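Local coordinates for hydrazine synthase subunit alpha (Candidatus Kuenenia stuttgartiensis, PDB 5C2V), which catalyses, within the hydrazine synthase complex, the condensation of hydroxylamine made in the gamma subunit with ammonia to yield hydrazine, at residues V310-A315 against K328-D333; S284-A289 against Y300-Y305; D277-G282 against P321-Y326; S339-P344 against P385-V390; D346-S351 against Y361-S366. All blocks are in the same frame, centred on the assembly; numbering follows the deposited sequence.

Interaction 1: V310-A315 against K328-D333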
# COMPACT_ATOMS: atom_id res chain seq x y z
N VAL D 310 -0.54 21.18 10.31
CA VAL D 310 -0.65 21.99 9.11
C VAL D 310 -0.53 21.10 7.88
O VAL D 310 0.00 19.99 7.96
CB VAL D 310 0.42 23.10 9.06
CG1 VAL D 310 0.35 23.97 10.31
CG2 VAL D 310 1.81 22.50 8.90
N GLY D 311 -1.02 21.58 6.74
CA GLY D 311 -1.12 20.75 5.55
C GLY D 311 -2.01 21.36 4.50
O GLY D 311 -2.14 22.58 4.41
N GLN D 312 -2.61 20.50 3.67
CA GLN D 312 -3.57 20.95 2.67
C GLN D 312 -5.00 20.85 3.19
O GLN D 312 -5.23 20.47 4.34
CB GLN D 312 -3.43 20.15 1.38
CG GLN D 312 -2.04 20.22 0.76
CD GLN D 312 -1.63 21.64 0.41
OE1 GLN D 312 -2.47 22.48 0.11
NE2 GLN D 312 -0.33 21.91 0.46
N LEU D 313 -5.97 21.20 2.35
CA LEU D 313 -7.38 21.13 2.72
C LEU D 313 -8.12 20.08 1.91
O LEU D 313 -8.10 20.10 0.68
CB LEU D 313 -8.05 22.50 2.54
CG LEU D 313 -7.61 23.64 3.45
CD1 LEU D 313 -8.41 24.90 3.16
CD2 LEU D 313 -7.75 23.24 4.91
N ALA D 314 -8.77 19.15 2.60
CA ALA D 314 -9.54 18.11 1.94
C ALA D 314 -10.99 18.14 2.39
O ALA D 314 -11.31 18.70 3.44
CB ALA D 314 -8.93 16.74 2.20
N ALA D 315 -11.88 17.56 1.60
CA ALA D 315 -13.30 17.58 1.93
C ALA D 315 -14.04 16.31 1.50
O ALA D 315 -13.79 15.76 0.43
CB ALA D 315 -13.97 18.80 1.30
N LYS D 328 -9.98 17.50 -3.44
CA LYS D 328 -8.84 18.27 -2.98
C LYS D 328 -9.11 19.76 -3.14
O LYS D 328 -9.27 20.25 -4.26
CB LYS D 328 -7.57 17.88 -3.74
CG LYS D 328 -6.37 17.60 -2.86
CD LYS D 328 -6.56 16.32 -2.07
CE LYS D 328 -5.30 15.93 -1.32
NZ LYS D 328 -5.45 14.62 -0.63
N LEU D 329 -9.17 20.48 -2.02
CA LEU D 329 -9.51 21.90 -2.05
C LEU D 329 -8.33 22.82 -2.35
O LEU D 329 -8.53 23.95 -2.79
CB LEU D 329 -10.14 22.30 -0.71
CG LEU D 329 -11.42 21.56 -0.32
CD1 LEU D 329 -11.95 22.05 1.02
CD2 LEU D 329 -12.47 21.71 -1.41
N THR D 330 -7.11 22.34 -2.12
CA THR D 330 -5.92 23.19 -2.21
C THR D 330 -4.72 22.47 -2.81
O THR D 330 -4.83 21.37 -3.34
CB THR D 330 -5.50 23.73 -0.82
OG1 THR D 330 -5.26 22.63 0.07
CG2 THR D 330 -6.58 24.64 -0.23
N GLY D 331 -3.55 23.12 -2.72
CA GLY D 331 -2.29 22.48 -3.06
C GLY D 331 -1.59 22.94 -4.32
O GLY D 331 -0.43 22.57 -4.55
N LYS D 332 -2.26 23.74 -5.14
CA LYS D 332 -1.68 24.15 -6.41
C LYS D 332 -0.80 25.40 -6.29
O LYS D 332 -0.11 25.77 -7.24
CB LYS D 332 -2.79 24.37 -7.44
CG LYS D 332 -3.20 23.09 -8.16
CD LYS D 332 -4.67 23.10 -8.55
CE LYS D 332 -5.29 21.73 -8.34
NZ LYS D 332 -6.52 21.79 -7.51
N ASP D 333 -0.85 26.05 -5.13
CA ASP D 333 0.05 27.18 -4.87
C ASP D 333 1.28 26.80 -4.04
O ASP D 333 2.18 27.61 -3.85
CB ASP D 333 -0.71 28.30 -4.16
CG ASP D 333 -1.48 27.81 -2.94
OD1 ASP D 333 -0.86 27.21 -2.04
OD2 ASP D 333 -2.71 28.03 -2.89
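Thr330 reaches Gln312 and Leu313 with one hydroxyl that both gives and takes. Its OG1 sits between the backbone N and the carbonyl carbon (chi1 58°), which turns the oxygen toward the facing strand. There OG1 donates to Gln312 OE1 at 2.8 Å, lying in the plane of the amide and on a lone pair, and accepts from Leu313 N at 2.8 Å. The same torsion lays the methyl along the next side chain, with Thr330 CG2 3.8 Å from Leu313 CB. Gln312 meets the hydroxyl because its chain bends at chi2 (-59°), and its NE2 is held in turn by Gly335 O, so the amide is gripped at both ends.

One step back along the chain, Leu329 N donates to Leu313 O (2.9 Å). The leucine side chains touch near their roots, Leu313 CB to Leu329 CB at 3.9 Å, and Leu329 CD1 runs on to Ala315 CB at 3.8 Å. Ala314 and Lys328 form a non-hydrogen-bonded antiparallel pair. From there the lysine stretches away to a salt bridge with Glu302 and a hydrogen bond with Tyr326 OH. Tyr305 of the second copy of this subunit packs on Gln312. The whole is the pairing of the third strand with the short fourth strand, and the turn after it, at the outer edge of a four-stranded blade of the six-bladed beta-propeller.

Interaction 2: S284-A289 against Y300-Y305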
# COMPACT_ATOMS: atom_id res chain seq x y z
N SER D 284 -1.76 10.07 6.00
CA SER D 284 -1.91 11.51 6.21
C SER D 284 -2.69 11.80 7.48
O SER D 284 -3.61 11.07 7.84
CB SER D 284 -2.61 12.16 5.02
OG SER D 284 -1.88 11.99 3.82
N GLY D 285 -2.30 12.87 8.18
CA GLY D 285 -3.03 13.28 9.36
C GLY D 285 -4.31 13.99 8.98
O GLY D 285 -4.33 14.74 8.01
N ARG D 286 -5.38 13.75 9.72
CA ARG D 286 -6.63 14.46 9.48
C ARG D 286 -7.05 15.20 10.74
O ARG D 286 -7.41 14.57 11.73
CB ARG D 286 -7.72 13.49 9.02
CG ARG D 286 -7.27 12.53 7.93
CD ARG D 286 -8.38 11.58 7.52
NE ARG D 286 -7.86 10.35 6.92
CZ ARG D 286 -7.71 10.17 5.61
NH1 ARG D 286 -8.05 11.12 4.76
NH2 ARG D 286 -7.22 9.02 5.16
N SER D 287 -7.01 16.53 10.71
CA SER D 287 -7.30 17.30 11.92
C SER D 287 -8.10 18.56 11.64
O SER D 287 -8.25 18.97 10.49
CB SER D 287 -5.99 17.67 12.63
OG SER D 287 -5.24 18.60 11.87
N GLN D 288 -8.63 19.16 12.71
CA GLN D 288 -9.35 20.43 12.64
C GLN D 288 -10.54 20.35 11.69
O GLN D 288 -10.76 21.25 10.88
CB GLN D 288 -8.39 21.55 12.22
CG GLN D 288 -7.20 21.71 13.15
CD GLN D 288 -6.07 22.51 12.53
OE1 GLN D 288 -6.25 23.19 11.52
NE2 GLN D 288 -4.88 22.43 13.13
N ALA D 289 -11.29 19.26 11.80
CA ALA D 289 -12.42 19.01 10.91
C ALA D 289 -13.65 19.83 11.30
O ALA D 289 -14.06 19.86 12.46
CB ALA D 289 -12.77 17.53 10.91
N TYR D 300 -11.51 19.40 6.25
CA TYR D 300 -10.49 19.11 7.24
C TYR D 300 -9.08 19.36 6.72
O TYR D 300 -8.84 19.41 5.51
CB TYR D 300 -10.62 17.67 7.74
CG TYR D 300 -10.45 16.61 6.66
CD1 TYR D 300 -11.47 16.32 5.77
CD2 TYR D 300 -9.26 15.90 6.55
CE1 TYR D 300 -11.32 15.35 4.80
CE2 TYR D 300 -9.10 14.93 5.58
CZ TYR D 300 -10.13 14.66 4.71
OH TYR D 300 -9.97 13.69 3.74
N VAL D 301 -8.16 19.50 7.66
CA VAL D 301 -6.75 19.66 7.34
C VAL D 301 -6.12 18.29 7.14
O VAL D 301 -6.10 17.45 8.05
CB VAL D 301 -5.99 20.41 8.45
CG1 VAL D 301 -4.49 20.31 8.23
CG2 VAL D 301 -6.44 21.86 8.51
N GLU D 302 -5.62 18.07 5.92
CA GLU D 302 -4.92 16.85 5.59
C GLU D 302 -3.42 17.14 5.58
O GLU D 302 -2.91 17.79 4.66
CB GLU D 302 -5.38 16.31 4.24
CG GLU D 302 -5.04 14.86 3.98
CD GLU D 302 -5.52 14.39 2.62
OE1 GLU D 302 -6.53 13.67 2.55
OE2 GLU D 302 -4.87 14.75 1.61
N SER D 303 -2.73 16.65 6.60
CA SER D 303 -1.31 16.88 6.76
C SER D 303 -0.50 15.75 6.14
O SER D 303 -0.85 14.58 6.30
CB SER D 303 -0.95 17.03 8.24
OG SER D 303 -1.23 15.84 8.96
N PRO D 304 0.59 16.11 5.45
CA PRO D 304 1.52 15.17 4.83
C PRO D 304 2.05 14.15 5.83
O PRO D 304 2.23 12.98 5.51
CB PRO D 304 2.65 16.07 4.34
CG PRO D 304 2.02 17.39 4.14
CD PRO D 304 0.99 17.51 5.21
N TYR D 305 2.28 14.61 7.06
CA TYR D 305 2.76 13.75 8.13
C TYR D 305 1.67 13.55 9.17
O TYR D 305 0.84 14.44 9.39
CB TYR D 305 4.02 14.34 8.76
CG TYR D 305 5.07 14.75 7.75
CD1 TYR D 305 5.94 13.82 7.21
CD2 TYR D 305 5.18 16.07 7.33
CE1 TYR D 305 6.90 14.19 6.28
CE2 TYR D 305 6.13 16.45 6.40
CZ TYR D 305 6.99 15.51 5.88
OH TYR D 305 7.93 15.88 4.95
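This is the beta hairpin of strands 285-291 and 297-303, the first two strands of a propeller blade, joined across Gly285-Ser303, Arg286-Glu302 and Ser287-Val301. The short strand segments run antiparallel at 158°, their axes 4.7 Å apart at closest approach. Gly285 and Ser303 exchange two backbone hydrogen bonds, and so do Ser287 and Val301; Val301 N to Ser287 O, for instance, is 2.9 Å.

On one face the side chains of Arg286, Tyr300 and Glu302 run the same way. The aliphatic part of the arginine travels beside the tyrosine ring, Arg286 CG being 3.8 Å from Tyr300 CE2, and the guanidinium is turned 56° out of the ring plane. Across the hairpin, NH1 of Arg286 makes a weak hydrogen bond to Tyr300 OH and a long salt bridge to Glu302 OE1 (3.7 Å). Firmer hold comes from outside: Arg286 NH2 donates to Ile280 O, while the Glu302 carboxylate is shared by Lys328 and Tyr326 OH.

At Gln288 the chain turns a corner. The extended glutamine crosses the Val301 methyl CG2 on its way to Ser339 N, which OE1 accepts, tying this blade to the start of the next. Ala289 resumes the packing, its CB 3.8 Å from Tyr300 CB.

The other face is tighter round the glycine. Ser303 holds its hydroxyl between the backbone N and the carbonyl carbon (chi1 63°), which brings OG over Gly285, 3.2 Å from CA.

Interaction 3: D277-G282 against P321-Y326; sequences DGEIGG and PFNKTY
Ile280 lies against the ring of Tyr326 where two loops of the beta-propeller meet: 277-282 leads from one blade into the next, and 321-326 joins the last two strands of that next blade. The tightly packed part is this pair. Both branches of the isoleucine are used: CG2 stands over one face of the ring, 4.0 Å from its centroid and displaced toward the rim, while CD1 reaches Tyr326 CD1 at 3.5 Å. CG anti to the backbone N (chi1 -179°) carries the tyrosine ring across to Ile280, and its hydroxyl is held beyond the contact by Lys328 and Glu302.

The Asn323 side is looser. Asn323 OD1 touches Glu279 CB at 3.9 Å, with the amide and carboxylate planes almost at right angles (84°). The same OD1 accepts a hydrogen bond from Tyr273 OH, with which Ile280 N also bonds. Glu279 instead turns to Arg565 and to the backbone N of Gly274 and Cys276, a zinc ligand, with its side chain about 7 Å from the zinc ion. Gly278 is exposed, and at this end the loops are joined by a single weak hydrogen bond, Asn323 ND2 to Gly278 O, 3.2 Å long and bent to 122° at the hydrogen.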
# COMPACT_ATOMS: atom_id res chain seq x y z
N ASP D 277 -9.49 0.31 4.52
CA ASP D 277 -8.79 -0.00 3.28
C ASP D 277 -9.56 0.48 2.06
O ASP D 277 -10.78 0.30 1.97
CB ASP D 277 -8.53 -1.51 3.17
CG ASP D 277 -7.64 -2.03 4.28
OD1 ASP D 277 -6.40 -1.95 4.14
OD2 ASP D 277 -8.18 -2.54 5.29
N GLY D 278 -8.85 1.09 1.12
CA GLY D 278 -9.46 1.58 -0.10
C GLY D 278 -9.74 3.07 -0.06
O GLY D 278 -9.91 3.71 -1.10
N GLU D 279 -9.79 3.63 1.14
CA GLU D 279 -10.07 5.05 1.32
C GLU D 279 -8.83 5.91 1.09
O GLU D 279 -7.70 5.45 1.26
CB GLU D 279 -10.65 5.30 2.71
CG GLU D 279 -12.02 4.66 2.91
CD GLU D 279 -12.51 4.73 4.34
OE1 GLU D 279 -11.77 5.24 5.20
OE2 GLU D 279 -13.65 4.28 4.59
N ILE D 280 -9.06 7.16 0.70
CA ILE D 280 -7.99 8.06 0.26
C ILE D 280 -7.27 8.74 1.43
O ILE D 280 -7.87 9.01 2.47
CB ILE D 280 -8.56 9.13 -0.70
CG1 ILE D 280 -9.32 8.45 -1.85
CG2 ILE D 280 -7.47 10.03 -1.26
CD1 ILE D 280 -9.88 9.41 -2.87
N GLY D 281 -5.98 9.01 1.24
CA GLY D 281 -5.18 9.75 2.20
C GLY D 281 -4.13 8.96 2.97
O GLY D 281 -3.18 9.55 3.48
N GLY D 282 -4.28 7.64 3.03
CA GLY D 282 -3.26 6.80 3.63
C GLY D 282 -2.89 7.17 5.06
O GLY D 282 -3.74 7.17 5.96
N PRO D 321 -20.20 10.24 3.30
CA PRO D 321 -18.73 10.27 3.42
C PRO D 321 -18.06 9.06 2.78
O PRO D 321 -17.71 8.10 3.47
CB PRO D 321 -18.51 10.28 4.94
CG PRO D 321 -19.70 9.59 5.49
CD PRO D 321 -20.85 9.95 4.59
N PHE D 322 -17.90 9.11 1.46
CA PHE D 322 -17.22 8.04 0.74
C PHE D 322 -16.22 8.62 -0.26
O PHE D 322 -16.09 9.84 -0.37
CB PHE D 322 -18.25 7.16 0.02
CG PHE D 322 -19.30 6.59 0.93
CD1 PHE D 322 -19.05 5.43 1.66
CD2 PHE D 322 -20.52 7.22 1.08
CE1 PHE D 322 -20.01 4.91 2.50
CE2 PHE D 322 -21.49 6.70 1.92
CZ PHE D 322 -21.23 5.55 2.64
N ASN D 323 -15.53 7.74 -0.97
CA ASN D 323 -14.49 8.17 -1.91
C ASN D 323 -15.05 8.96 -3.09
O ASN D 323 -14.37 9.81 -3.65
CB ASN D 323 -13.72 6.95 -2.43
CG ASN D 323 -12.96 6.23 -1.33
OD1 ASN D 323 -12.53 6.84 -0.36
ND2 ASN D 323 -12.80 4.92 -1.49
N LYS D 324 -16.30 8.67 -3.46
CA LYS D 324 -16.92 9.32 -4.60
C LYS D 324 -17.16 10.81 -4.35
O LYS D 324 -17.24 11.60 -5.29
CB LYS D 324 -18.24 8.62 -4.96
CG LYS D 324 -19.27 8.60 -3.85
CD LYS D 324 -20.50 7.79 -4.24
CE LYS D 324 -20.16 6.32 -4.43
NZ LYS D 324 -21.35 5.51 -4.79
N THR D 325 -17.29 11.19 -3.08
CA THR D 325 -17.48 12.59 -2.72
C THR D 325 -16.19 13.29 -2.31
O THR D 325 -16.20 14.49 -2.01
CB THR D 325 -18.50 12.73 -1.57
OG1 THR D 325 -17.94 12.22 -0.36
CG2 THR D 325 -19.79 11.98 -1.90
N TYR D 326 -15.08 12.56 -2.30
CA TYR D 326 -13.80 13.13 -1.88
C TYR D 326 -13.28 14.15 -2.89
O TYR D 326 -13.49 14.00 -4.10
CB TYR D 326 -12.76 12.02 -1.68
CG TYR D 326 -11.39 12.51 -1.24
CD1 TYR D 326 -10.41 12.83 -2.17
CD2 TYR D 326 -11.09 12.66 0.11
CE1 TYR D 326 -9.16 13.28 -1.77
CE2 TYR D 326 -9.84 13.11 0.52
CZ TYR D 326 -8.88 13.42 -0.43
OH TYR D 326 -7.65 13.86 -0.03

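Interaction 4: S339-P344 against P385-V390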
# COMPACT_ATOMS: atom_id res chain seq x y z
N SER D 339 -6.47 25.36 10.15
CA SER D 339 -7.62 25.95 10.85
C SER D 339 -8.68 26.58 9.93
O SER D 339 -8.88 27.79 9.96
CB SER D 339 -7.12 27.01 11.83
OG SER D 339 -6.11 26.48 12.68
N PRO D 340 -9.35 25.75 9.12
CA PRO D 340 -10.44 26.28 8.28
C PRO D 340 -11.70 26.54 9.09
O PRO D 340 -12.01 25.78 10.01
CB PRO D 340 -10.66 25.16 7.26
CG PRO D 340 -10.30 23.92 8.01
CD PRO D 340 -9.19 24.29 8.95
N TYR D 341 -12.43 27.61 8.76
CA TYR D 341 -13.67 27.92 9.47
C TYR D 341 -14.82 28.30 8.54
O TYR D 341 -14.97 29.46 8.17
CB TYR D 341 -13.44 29.04 10.48
CG TYR D 341 -14.43 28.98 11.63
CD1 TYR D 341 -15.69 29.54 11.51
CD2 TYR D 341 -14.10 28.33 12.81
CE1 TYR D 341 -16.60 29.47 12.55
CE2 TYR D 341 -15.00 28.26 13.86
CZ TYR D 341 -16.24 28.83 13.72
OH TYR D 341 -17.14 28.76 14.76
N PRO D 342 -15.64 27.31 8.15
CA PRO D 342 -16.80 27.55 7.28
C PRO D 342 -17.83 28.49 7.91
O PRO D 342 -18.02 28.47 9.13
CB PRO D 342 -17.40 26.15 7.08
CG PRO D 342 -16.35 25.19 7.55
CD PRO D 342 -15.57 25.91 8.60
N LEU D 343 -18.48 29.30 7.08
CA LEU D 343 -19.54 30.19 7.55
C LEU D 343 -20.88 29.79 6.95
O LEU D 343 -20.93 29.24 5.85
CB LEU D 343 -19.22 31.65 7.19
CG LEU D 343 -18.20 32.41 8.05
CD1 LEU D 343 -18.05 33.84 7.55
CD2 LEU D 343 -18.61 32.39 9.51
N PRO D 344 -21.98 30.07 7.67
CA PRO D 344 -23.35 29.86 7.19
C PRO D 344 -23.66 30.65 5.92
O PRO D 344 -24.66 30.37 5.25
CB PRO D 344 -24.21 30.35 8.36
CG PRO D 344 -23.35 30.13 9.56
CD PRO D 344 -21.96 30.44 9.10
N PRO D 385 -8.82 31.09 13.16
CA PRO D 385 -9.81 32.17 13.13
C PRO D 385 -11.18 31.71 13.61
O PRO D 385 -11.68 30.67 13.17
CB PRO D 385 -9.85 32.57 11.65
CG PRO D 385 -9.50 31.32 10.93
CD PRO D 385 -8.51 30.59 11.80
N ALA D 386 -11.79 32.48 14.51
CA ALA D 386 -13.11 32.17 15.02
C ALA D 386 -13.99 33.42 15.03
O ALA D 386 -14.03 34.14 16.02
CB ALA D 386 -13.02 31.58 16.42
N PRO D 387 -14.69 33.67 13.91
CA PRO D 387 -15.51 34.87 13.75
C PRO D 387 -16.67 34.92 14.74
O PRO D 387 -17.18 33.87 15.13
CB PRO D 387 -16.03 34.75 12.31
CG PRO D 387 -16.03 33.28 12.05
CD PRO D 387 -14.83 32.75 12.77
N VAL D 388 -17.07 36.12 15.15
CA VAL D 388 -18.17 36.24 16.09
C VAL D 388 -19.50 36.34 15.34
O VAL D 388 -19.62 37.05 14.34
CB VAL D 388 -17.99 37.46 17.05
CG1 VAL D 388 -16.60 37.44 17.67
CG2 VAL D 388 -18.22 38.78 16.33
N TYR D 389 -20.48 35.58 15.83
CA TYR D 389 -21.83 35.55 15.28
C TYR D 389 -22.69 34.61 16.11
O TYR D 389 -22.17 33.80 16.88
CB TYR D 389 -21.83 35.10 13.81
CG TYR D 389 -21.44 33.65 13.58
CD1 TYR D 389 -20.11 33.28 13.47
CD2 TYR D 389 -22.41 32.66 13.44
CE1 TYR D 389 -19.75 31.96 13.25
CE2 TYR D 389 -22.06 31.35 13.22
CZ TYR D 389 -20.73 31.00 13.12
OH TYR D 389 -20.38 29.69 12.90
N VAL D 390 -24.00 34.71 15.96
CA VAL D 390 -24.91 33.87 16.72
C VAL D 390 -25.02 32.49 16.08
O VAL D 390 -25.41 32.35 14.92
CB VAL D 390 -26.31 34.50 16.82
CG1 VAL D 390 -27.24 33.59 17.62
CG2 VAL D 390 -26.23 35.88 17.45
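The ring of Tyr341 is the main bump here, and the backbone and prolines of 385-387 form the hollow that takes it. With CG anti to the backbone N (chi1 -154°), the ring is thrown across to the other strand, where Pro387 CD comes over one face, 3.9 Å from the centroid and offset toward the rim. Ala386 CA lies more distantly over a face too, and Pro385 O approaches Tyr341 CD2 obliquely at 3.4 Å.

At its far end the Tyr341 ring meets Tyr389 edge to edge, CE1 to OH at 3.8 Å. Tyr389 in turn fills the notch between two residues: Leu343 CD2 touches its CE1 at 3.9 Å and Pro344 CG its CE2 at 4.1 Å. Leu343 CD2 also slides past Pro387 CG (3.7 Å), closing the seam. At the other end Ser339 CB rests on Pro385 CD at 3.8 Å. No hydrogen bond crosses; shape does the work.

The two strand segments run nearly parallel, 19° apart, their axes 7.3 Å apart at closest approach. They are the innermost strands of adjacent propeller blades: 339-342 pairs with strand 348-353, whose Leu349 backs both Pro385 and Pro387, while 385-387 pairs with strand 31-37 near the start of the chain, and Lys290 of the preceding blade packs against Tyr341.

Interaction 5: D346-S351 against Y361-S366; sequences DRMLVS and YWFNFS
Trp362 is sandwiched between Leu349 and Arg347. Leu349 CD2 sits almost squarely over the six-membered ring, 3.5 Å from its centroid. On the opposite face the guanidinium of Arg347 lies flat, centres 4.4 Å apart and planes at 20°, a cation-pi stack. A bend at chi3 folds the arginine back over the indole; beyond it NH2 makes a long, weak ion pair with Asp345.

On the other side of the sheet Met348 and Phe363 run side by side. The methionine curls at its last torsion (chi3 57°) so that CE lies over a face of the Phe363 ring, 3.9 Å from the centroid, a CH-pi contact, and also touches Phe365 CZ at 3.7 Å. Val350 CG1 approaches Phe363 CD1 obliquely at 3.7 Å.

Behind these side chains stands the backbone. Val350 and Tyr361 exchange two hydrogen bonds, and Phe363 N donates to Met348 O at 2.9 Å. Past that point the strands diverge and a water takes over, accepting from Met348 N and donating to Phe363 O.

Farther out, Leu313 of the preceding blade supports Val350 and Phe363, and Leu343 and Val374 pack on Trp362. Antiparallel and strongly twisted, with 115° between the short segments, this is the hairpin of the two middle strands of a four-stranded propeller blade.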
# COMPACT_ATOMS: atom_id res chain seq x y z
N ASP D 346 -21.86 30.53 3.42
CA ASP D 346 -21.10 29.75 2.45
C ASP D 346 -19.74 30.38 2.18
O ASP D 346 -19.15 30.20 1.11
CB ASP D 346 -21.87 29.58 1.14
CG ASP D 346 -23.17 28.82 1.32
OD1 ASP D 346 -23.26 28.03 2.29
OD2 ASP D 346 -24.09 29.00 0.50
N ARG D 347 -19.24 31.13 3.16
CA ARG D 347 -17.87 31.62 3.11
C ARG D 347 -17.01 30.79 4.05
O ARG D 347 -17.53 29.94 4.78
CB ARG D 347 -17.80 33.10 3.49
CG ARG D 347 -18.63 34.01 2.60
CD ARG D 347 -18.44 35.47 2.97
NE ARG D 347 -18.92 35.77 4.31
CZ ARG D 347 -18.79 36.94 4.92
NH1 ARG D 347 -18.17 37.94 4.30
NH2 ARG D 347 -19.26 37.12 6.14
N MET D 348 -15.71 31.03 4.05
CA MET D 348 -14.81 30.33 4.96
C MET D 348 -13.58 31.17 5.29
O MET D 348 -13.05 31.87 4.43
CB MET D 348 -14.40 28.98 4.35
CG MET D 348 -13.59 28.09 5.28
SD MET D 348 -13.47 26.39 4.70
CE MET D 348 -12.74 26.62 3.09
N LEU D 349 -13.13 31.08 6.54
CA LEU D 349 -11.90 31.73 6.96
C LEU D 349 -10.81 30.69 7.14
O LEU D 349 -11.00 29.70 7.85
CB LEU D 349 -12.11 32.51 8.26
CG LEU D 349 -12.78 33.88 8.16
CD1 LEU D 349 -13.07 34.44 9.54
CD2 LEU D 349 -11.91 34.84 7.37
N VAL D 350 -9.67 30.90 6.49
CA VAL D 350 -8.58 29.95 6.57
C VAL D 350 -7.29 30.60 7.05
O VAL D 350 -7.06 31.79 6.82
CB VAL D 350 -8.32 29.28 5.20
CG1 VAL D 350 -9.51 28.44 4.78
CG2 VAL D 350 -8.00 30.32 4.14
N SER D 351 -6.45 29.82 7.74
CA SER D 351 -5.12 30.29 8.06
C SER D 351 -4.16 29.76 7.01
O SER D 351 -4.10 28.56 6.75
CB SER D 351 -4.70 29.84 9.46
OG SER D 351 -3.37 30.26 9.74
N TYR D 361 -7.07 34.59 6.07
CA TYR D 361 -7.52 34.91 4.72
C TYR D 361 -8.93 34.41 4.44
O TYR D 361 -9.35 33.37 4.97
CB TYR D 361 -6.56 34.32 3.68
CG TYR D 361 -5.14 34.82 3.76
CD1 TYR D 361 -4.23 34.25 4.64
CD2 TYR D 361 -4.70 35.86 2.95
CE1 TYR D 361 -2.92 34.70 4.71
CE2 TYR D 361 -3.40 36.32 3.02
CZ TYR D 361 -2.51 35.74 3.90
OH TYR D 361 -1.22 36.19 3.97
N TRP D 362 -9.67 35.15 3.62
CA TRP D 362 -10.94 34.67 3.10
C TRP D 362 -10.68 33.63 2.02
O TRP D 362 -9.91 33.88 1.10
CB TRP D 362 -11.77 35.83 2.52
CG TRP D 362 -12.39 36.71 3.55
CD1 TRP D 362 -12.08 38.01 3.82
CD2 TRP D 362 -13.45 36.35 4.46
NE1 TRP D 362 -12.87 38.48 4.84
CE2 TRP D 362 -13.72 37.49 5.25
CE3 TRP D 362 -14.19 35.19 4.67
CZ2 TRP D 362 -14.70 37.49 6.24
CZ3 TRP D 362 -15.16 35.19 5.66
CH2 TRP D 362 -15.40 36.33 6.43
N PHE D 363 -11.31 32.47 2.13
CA PHE D 363 -11.07 31.40 1.17
C PHE D 363 -11.84 31.62 -0.13
O PHE D 363 -12.95 32.17 -0.12
CB PHE D 363 -11.42 30.04 1.76
CG PHE D 363 -10.92 28.88 0.96
CD1 PHE D 363 -9.61 28.44 1.10
CD2 PHE D 363 -11.75 28.23 0.05
CE1 PHE D 363 -9.15 27.37 0.35
CE2 PHE D 363 -11.28 27.16 -0.69
CZ PHE D 363 -9.98 26.73 -0.54
N ASN D 364 -11.25 31.19 -1.24
CA ASN D 364 -11.91 31.27 -2.54
C ASN D 364 -12.12 29.87 -3.11
O ASN D 364 -11.15 29.15 -3.38
CB ASN D 364 -11.08 32.12 -3.51
CG ASN D 364 -11.86 32.51 -4.76
OD1 ASN D 364 -12.65 31.72 -5.29
ND2 ASN D 364 -11.63 33.73 -5.24
N PHE D 365 -13.38 29.49 -3.29
CA PHE D 365 -13.71 28.15 -3.78
C PHE D 365 -13.56 28.03 -5.29
O PHE D 365 -13.38 26.93 -5.81
CB PHE D 365 -15.14 27.78 -3.36
CG PHE D 365 -15.29 27.57 -1.88
CD1 PHE D 365 -15.56 28.63 -1.03
CD2 PHE D 365 -15.16 26.30 -1.34
CE1 PHE D 365 -15.71 28.43 0.33
CE2 PHE D 365 -15.30 26.09 0.02
CZ PHE D 365 -15.58 27.16 0.85
N SER D 366 -13.64 29.16 -5.99
CA SER D 366 -13.51 29.15 -7.44
C SER D 366 -12.05 29.01 -7.87
O SER D 366 -11.76 28.51 -8.95
CB SER D 366 -14.13 30.42 -8.04
OG SER D 366 -13.46 31.58 -7.59
O HOH W 1 -14.99 32.60 1.80

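All five contacts belong to the six-bladed propeller of the N-terminal domain. Interactions 1 and 2, centres 10 Å apart, share the blade from strand 285-291 to strand 327-328, in which strands 297-303 and 312-317 are neighbours; interaction 3 joins that blade's last loop to the linker entering it, and interaction 2 is nested within the loop it closes. Interaction 5 lies inside the next blade, strand 336-342 to strand 369-373, nested in the loop closed by interaction 4, which joins that blade to the one completed by strand 381-387 beside strand 31-37, closing the ring. Interactions 1 and 5, centres 12 Å apart, touch through Leu313 and Phe363, so the blades pack face to face.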